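Side-chain contacts in HMG box-containing protein 1 (Homo sapiens, PDB 3QVE), which represses transcription by binding the promoters of target genes, with roles in control of the cell cycle and of the Wnt pathway: residues 99-102 / 106-109; 3-8 / 118-123. All blocks are in the same frame, centred on the assembly; numbering follows the deposited sequence.

Overall arrangement
The chain is the AXH domain of the protein, one compact unit, and its N-terminal residues 3-8 form the first half of contact 2. From there the chain runs through five of the six strands of the antiparallel sheet and reaches the hairpin 98-101/105-108, whose arms meet in contact 1, a local closure across only three residues. The helix 111-118 follows, and at its end residues 118-123 return to the N-terminal segment, closing a loop of more than a hundred residues in which contact 1 is nested. The centres of the two contacts lie about 9 Å apart, and the contacts touch: Ile-120 packs on Trp-106, while Cys-123 probably hydrogen-bonds to Trp-106 and Ser-108 through the backbone.

Contact 1 of 2, residues 99-102 / 106-109; sequences FYVK and WSSF
Phe-99 and Ser-107 face each other as the hydrogen-bonded pair of an antiparallel beta hairpin, made by strands 98-101 and 105-108 of the AXH domain. Their backbones are joined twice: Phe-99 N gives its hydrogen to Ser-107 O at 2.8 Å, and Ser-107 N returns one to Phe-99 O at 2.7 Å. The same Phe-99 carbonyl oxygen also receives a CA-H...O contact from Trp-106 CA.

The aromatic contact lies on the other face, at the non-hydrogen-bonded pair Tyr-100 and Trp-106. Here the rings form a T-shaped stack with planes at 81°: Tyr-100 presents its edge, and CD1 stands 3.5 Å from Trp-106 CE2, above the middle of the indole. Tyr-100 CB adds a CH-pi contact over the six-membered ring. With CG anti to the backbone N (chi1 -166°), the phenol ring is carried out over the indole with its CD1 edge turned to the face, whose breadth lets one tryptophan receive both the ring edge and CB. The indole NE1 is bonded to Met-2 O, and Trp-4 also packs on this side chain. A leucine in place of Trp-106 would probably leave the Tyr-100 edge without an aromatic face and Met-2 O without its indole donor.

Apolar packing serves the Phe-99 face, where Leu-77 and Phe-79 of strand 72-80 touch its side chain. Phe-99 CE2 meets the edge of the Phe-109 ring at CE2, 4.1 Å away. Ser-107 is small enough to sit beside Val-101, and its OG, hydrogen-bonded to Gly-105 O, lies 3.4 Å from Val-101 CG2.

Contact 2 of 2, residues 3-8 / 118-123; sequences SWPSTV and HGIPCC. With EDO (1,2-ethanediol), chain P.
Pro-5 and Ile-120 form the apolar centre of a loop-to-loop contact in the AXH domain, where the irregular N-terminal segment 3-8 lies beside the loop that leads out of helix 111-118. No hydrogen bond links the two segments, and only 107 Å² is buried between them.

The closer-packed part is small. Ile-120 reaches out with CD1, which comes within 4.1 Å of Pro-5 CD and lies almost as near CG, so a single methyl group rests against one side of the pyrrolidine ring; the two side chains cross at about a right angle. An extended end (chi2 169°) carries that methyl to the proline, while CG2 of the same residue packs on Trp-106 of the hairpin. A branched, wholly apolar side chain suits a buried place with two such neighbours, and the rigid proline, which also touches Trp-106 and Pro-98, offers it a fixed hydrocarbon surface.

Away from this centre the fit loosens. His-118, at the end of the helix, brings ND1 to 4.3 Å from Pro-5 CB, an oblique approach without a polar bond, and its side chain also touches Leu-13, Asp-96 and Pro-98. Gly-119 then leaves the helix with positive phi (76°), a backbone shape that glycine adopts readily, and turns the chain toward Ile-120. Ser-3 is exposed and poorly ordered, and it meets Ile-120 only through its carbonyl oxygen. Beside it sits a 1,2-ethanediol, probably from the crystallisation liquor, whose O1 lies at the edge of the Trp-4 indole and accepts a nearly straight hydrogen bond (170°) from Trp-4 N at 3.1 Å.

Contact 1 of 2, residues 99-102 / 106-109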
loop_
_atom_site.group_PDB
_atom_site.type_symbol
_atom_site.label_atom_id
_atom_site.label_comp_id
_atom_site.label_asym_id
_atom_site.label_seq_id
_atom_site.Cartn_x
_atom_site.Cartn_y
_atom_site.Cartn_z
ATOM N N PHE A 99 7.161 -0.097 2.371
ATOM C CA PHE A 99 6.841 0.586 1.121
ATOM C C PHE A 99 8.158 0.901 0.448
ATOM O O PHE A 99 9.112 1.265 1.133
ATOM C CB PHE A 99 6.065 1.864 1.380
ATOM C CG PHE A 99 4.739 1.623 1.998
ATOM C CD1 PHE A 99 3.656 1.216 1.210
ATOM C CD2 PHE A 99 4.596 1.673 3.387
ATOM C CE1 PHE A 99 2.422 0.965 1.768
ATOM C CE2 PHE A 99 3.384 1.406 3.947
ATOM C CZ PHE A 99 2.281 1.048 3.132
ATOM N N TYR A 100 8.196 0.751 -0.867
ATOM C CA TYR A 100 9.386 1.042 -1.629
ATOM C C TYR A 100 9.170 2.396 -2.253
ATOM O O TYR A 100 8.390 2.522 -3.202
ATOM C CB TYR A 100 9.710 -0.049 -2.643
ATOM C CG TYR A 100 11.143 0.129 -3.158
ATOM C CD1 TYR A 100 12.231 -0.406 -2.478
ATOM C CD2 TYR A 100 11.393 0.903 -4.278
ATOM C CE1 TYR A 100 13.568 -0.199 -2.933
ATOM C CE2 TYR A 100 12.692 1.112 -4.739
ATOM C CZ TYR A 100 13.768 0.563 -4.070
ATOM O OH TYR A 100 15.023 0.782 -4.565
ATOM N N VAL A 101 9.824 3.413 -1.686
ATOM C CA VAL A 101 9.543 4.796 -2.025
ATOM C C VAL A 101 10.486 5.252 -3.116
ATOM O O VAL A 101 11.681 5.071 -2.988
ATOM C CB VAL A 101 9.646 5.687 -0.801
ATOM C CG1 VAL A 101 9.472 7.151 -1.194
ATOM C CG2 VAL A 101 8.600 5.205 0.244
ATOM N N LYS A 102 9.929 5.820 -4.184
ATOM C CA LYS A 102 10.710 6.373 -5.301
ATOM C C LYS A 102 11.727 7.382 -4.789
ATOM O O LYS A 102 11.380 8.253 -4.008
ATOM C CB LYS A 102 9.789 7.063 -6.299
ATOM C CG LYS A 102 10.354 7.278 -7.697
ATOM C CD LYS A 102 9.336 8.004 -8.567
ATOM C CE LYS A 102 9.605 7.789 -10.054
ATOM N NZ LYS A 102 10.993 8.158 -10.415
ATOM N N TRP A 106 13.402 1.476 0.739
ATOM C CA TRP A 106 12.486 0.812 1.651
ATOM C C TRP A 106 12.166 1.742 2.836
ATOM O O TRP A 106 13.056 2.302 3.474
ATOM C CB TRP A 106 13.059 -0.523 2.124
ATOM C CG TRP A 106 12.971 -1.604 1.116
ATOM C CD1 TRP A 106 14.011 -2.213 0.497
ATOM C CD2 TRP A 106 11.784 -2.189 0.580
ATOM N NE1 TRP A 106 13.558 -3.159 -0.371
ATOM C CE2 TRP A 106 12.193 -3.174 -0.344
ATOM C CE3 TRP A 106 10.406 -1.983 0.800
ATOM C CZ2 TRP A 106 11.286 -3.962 -1.059
ATOM C CZ3 TRP A 106 9.503 -2.783 0.123
ATOM C CH2 TRP A 106 9.952 -3.747 -0.828
ATOM N N SER A 107 10.881 1.856 3.139
ATOM C CA SER A 107 10.398 2.766 4.162
ATOM C C SER A 107 9.215 2.132 4.902
ATOM O O SER A 107 8.554 1.246 4.381
ATOM C CB SER A 107 9.949 4.097 3.503
ATOM O OG SER A 107 10.940 4.585 2.590
ATOM N N SER A 108 8.925 2.619 6.107
ATOM C CA SER A 108 7.884 2.046 6.941
ATOM C C SER A 108 7.454 3.106 7.922
ATOM O O SER A 108 8.186 4.039 8.207
ATOM C CB SER A 108 8.485 0.850 7.703
ATOM O OG SER A 108 7.687 0.411 8.775
ATOM N N PHE A 109 6.253 2.978 8.443
ATOM C CA PHE A 109 5.836 3.836 9.564
ATOM C C PHE A 109 6.477 3.347 10.845
ATOM O O PHE A 109 6.575 4.132 11.804
ATOM C CB PHE A 109 4.287 3.831 9.696
ATOM C CG PHE A 109 3.599 4.573 8.592
ATOM C CD1 PHE A 109 3.385 5.929 8.702
ATOM C CD2 PHE A 109 3.262 3.940 7.395
ATOM C CE1 PHE A 109 2.794 6.631 7.647
ATOM C CE2 PHE A 109 2.674 4.642 6.354
ATOM C CZ PHE A 109 2.455 5.994 6.500
#

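Contact 2 of 2, residues 3-8 / 118-123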
loop_
_atom_site.group_PDB
_atom_site.type_symbol
_atom_site.label_atom_id
_atom_site.label_comp_id
_atom_site.label_asym_id
_atom_site.label_seq_id
_atom_site.Cartn_x
_atom_site.Cartn_y
_atom_site.Cartn_z
ATOM N N SER A 3 15.194 -7.790 -1.417
ATOM C CA SER A 3 14.202 -8.159 -2.412
ATOM C C SER A 3 12.769 -8.063 -1.854
ATOM O O SER A 3 12.559 -8.104 -0.628
ATOM C CB SER A 3 14.510 -9.543 -2.987
ATOM O OG SER A 3 14.161 -10.526 -2.053
ATOM N N TRP A 4 11.817 -7.910 -2.777
ATOM C CA TRP A 4 10.382 -7.801 -2.454
ATOM C C TRP A 4 9.799 -8.930 -1.588
ATOM O O TRP A 4 9.990 -10.112 -1.853
ATOM C CB TRP A 4 9.523 -7.664 -3.725
ATOM C CG TRP A 4 9.488 -6.277 -4.247
ATOM C CD1 TRP A 4 10.352 -5.702 -5.141
ATOM C CD2 TRP A 4 8.552 -5.265 -3.887
ATOM N NE1 TRP A 4 9.995 -4.396 -5.364
ATOM C CE2 TRP A 4 8.896 -4.101 -4.611
ATOM C CE3 TRP A 4 7.456 -5.228 -3.024
ATOM C CZ2 TRP A 4 8.181 -2.922 -4.506
ATOM C CZ3 TRP A 4 6.750 -4.065 -2.922
ATOM C CH2 TRP A 4 7.110 -2.922 -3.674
ATOM N N PRO A 5 9.090 -8.550 -0.534
ATOM C CA PRO A 5 8.198 -9.497 0.082
ATOM C C PRO A 5 7.094 -9.916 -0.892
ATOM O O PRO A 5 6.915 -9.286 -1.942
ATOM C CB PRO A 5 7.538 -8.708 1.210
ATOM C CG PRO A 5 7.936 -7.277 1.037
ATOM C CD PRO A 5 8.936 -7.165 -0.033
ATOM N N SER A 6 6.349 -10.957 -0.512
ATOM C CA SER A 6 5.261 -11.467 -1.329
ATOM C C SER A 6 4.058 -10.532 -1.243
ATOM O O SER A 6 3.440 -10.371 -0.203
ATOM C CB SER A 6 4.877 -12.873 -0.887
ATOM O OG SER A 6 3.935 -13.429 -1.778
ATOM N N THR A 7 3.734 -9.912 -2.356
ATOM C CA THR A 7 2.641 -8.968 -2.437
ATOM C C THR A 7 1.418 -9.645 -3.018
ATOM O O THR A 7 1.543 -10.586 -3.793
ATOM C CB THR A 7 3.035 -7.793 -3.314
ATOM O OG1 THR A 7 3.545 -8.295 -4.553
ATOM C CG2 THR A 7 4.120 -6.955 -2.626
ATOM N N VAL A 8 0.238 -9.172 -2.644
ATOM C CA VAL A 8 -1.003 -9.725 -3.181
ATOM C C VAL A 8 -1.478 -8.933 -4.396
ATOM O O VAL A 8 -1.856 -9.500 -5.397
ATOM C CB VAL A 8 -2.107 -9.729 -2.099
ATOM C CG1 VAL A 8 -3.460 -10.261 -2.706
ATOM C CG2 VAL A 8 -1.673 -10.621 -0.962
ATOM N N HIS A 118 9.795 -8.615 8.399
ATOM C CA HIS A 118 10.253 -8.816 7.020
ATOM C C HIS A 118 11.757 -8.835 6.858
ATOM O O HIS A 118 12.212 -9.109 5.787
ATOM C CB HIS A 118 9.683 -7.704 6.142
ATOM C CG HIS A 118 8.187 -7.705 6.136
ATOM N ND1 HIS A 118 7.453 -8.716 5.539
ATOM C CD2 HIS A 118 7.292 -6.888 6.738
ATOM C CE1 HIS A 118 6.167 -8.500 5.775
ATOM N NE2 HIS A 118 6.045 -7.395 6.484
ATOM N N GLY A 119 12.537 -8.481 7.870
ATOM C CA GLY A 119 14.004 -8.462 7.704
ATOM C C GLY A 119 14.545 -7.269 6.905
ATOM O O GLY A 119 15.716 -7.219 6.559
ATOM N N ILE A 120 13.714 -6.271 6.638
ATOM C CA ILE A 120 14.099 -5.198 5.741
ATOM C C ILE A 120 14.372 -3.936 6.575
ATOM O O ILE A 120 13.468 -3.454 7.268
ATOM C CB ILE A 120 12.940 -4.854 4.742
ATOM C CG1 ILE A 120 12.611 -6.062 3.852
ATOM C CG2 ILE A 120 13.296 -3.628 3.910
ATOM C CD1 ILE A 120 11.336 -5.889 3.040
ATOM N N PRO A 121 15.574 -3.368 6.454
ATOM C CA PRO A 121 15.863 -2.087 7.108
ATOM C C PRO A 121 15.186 -0.900 6.390
ATOM O O PRO A 121 15.225 -0.828 5.167
ATOM C CB PRO A 121 17.360 -1.972 6.950
ATOM C CG PRO A 121 17.683 -2.726 5.670
ATOM C CD PRO A 121 16.660 -3.797 5.544
ATOM N N CYS A 122 14.588 0.018 7.132
ATOM C CA CYS A 122 13.725 1.021 6.525
ATOM C C CYS A 122 13.955 2.390 7.065
ATOM O O CYS A 122 14.180 2.532 8.250
ATOM C CB CYS A 122 12.250 0.702 6.858
ATOM S SG CYS A 122 11.601 -0.755 6.042
ATOM N N CYS A 123 13.864 3.380 6.189
ATOM C CA CYS A 123 13.663 4.767 6.558
ATOM C C CYS A 123 12.215 4.960 6.997
ATOM O O CYS A 123 11.348 4.094 6.809
ATOM C CB CYS A 123 13.869 5.675 5.345
ATOM S SG CYS A 123 15.454 5.600 4.490
HETATM C C1 EDO P . 13.836 -7.294 -6.469
HETATM O O1 EDO P . 12.913 -8.048 -5.675
HETATM C C2 EDO P . 15.026 -6.878 -5.606
HETATM O O2 EDO P . 16.009 -6.234 -6.414
#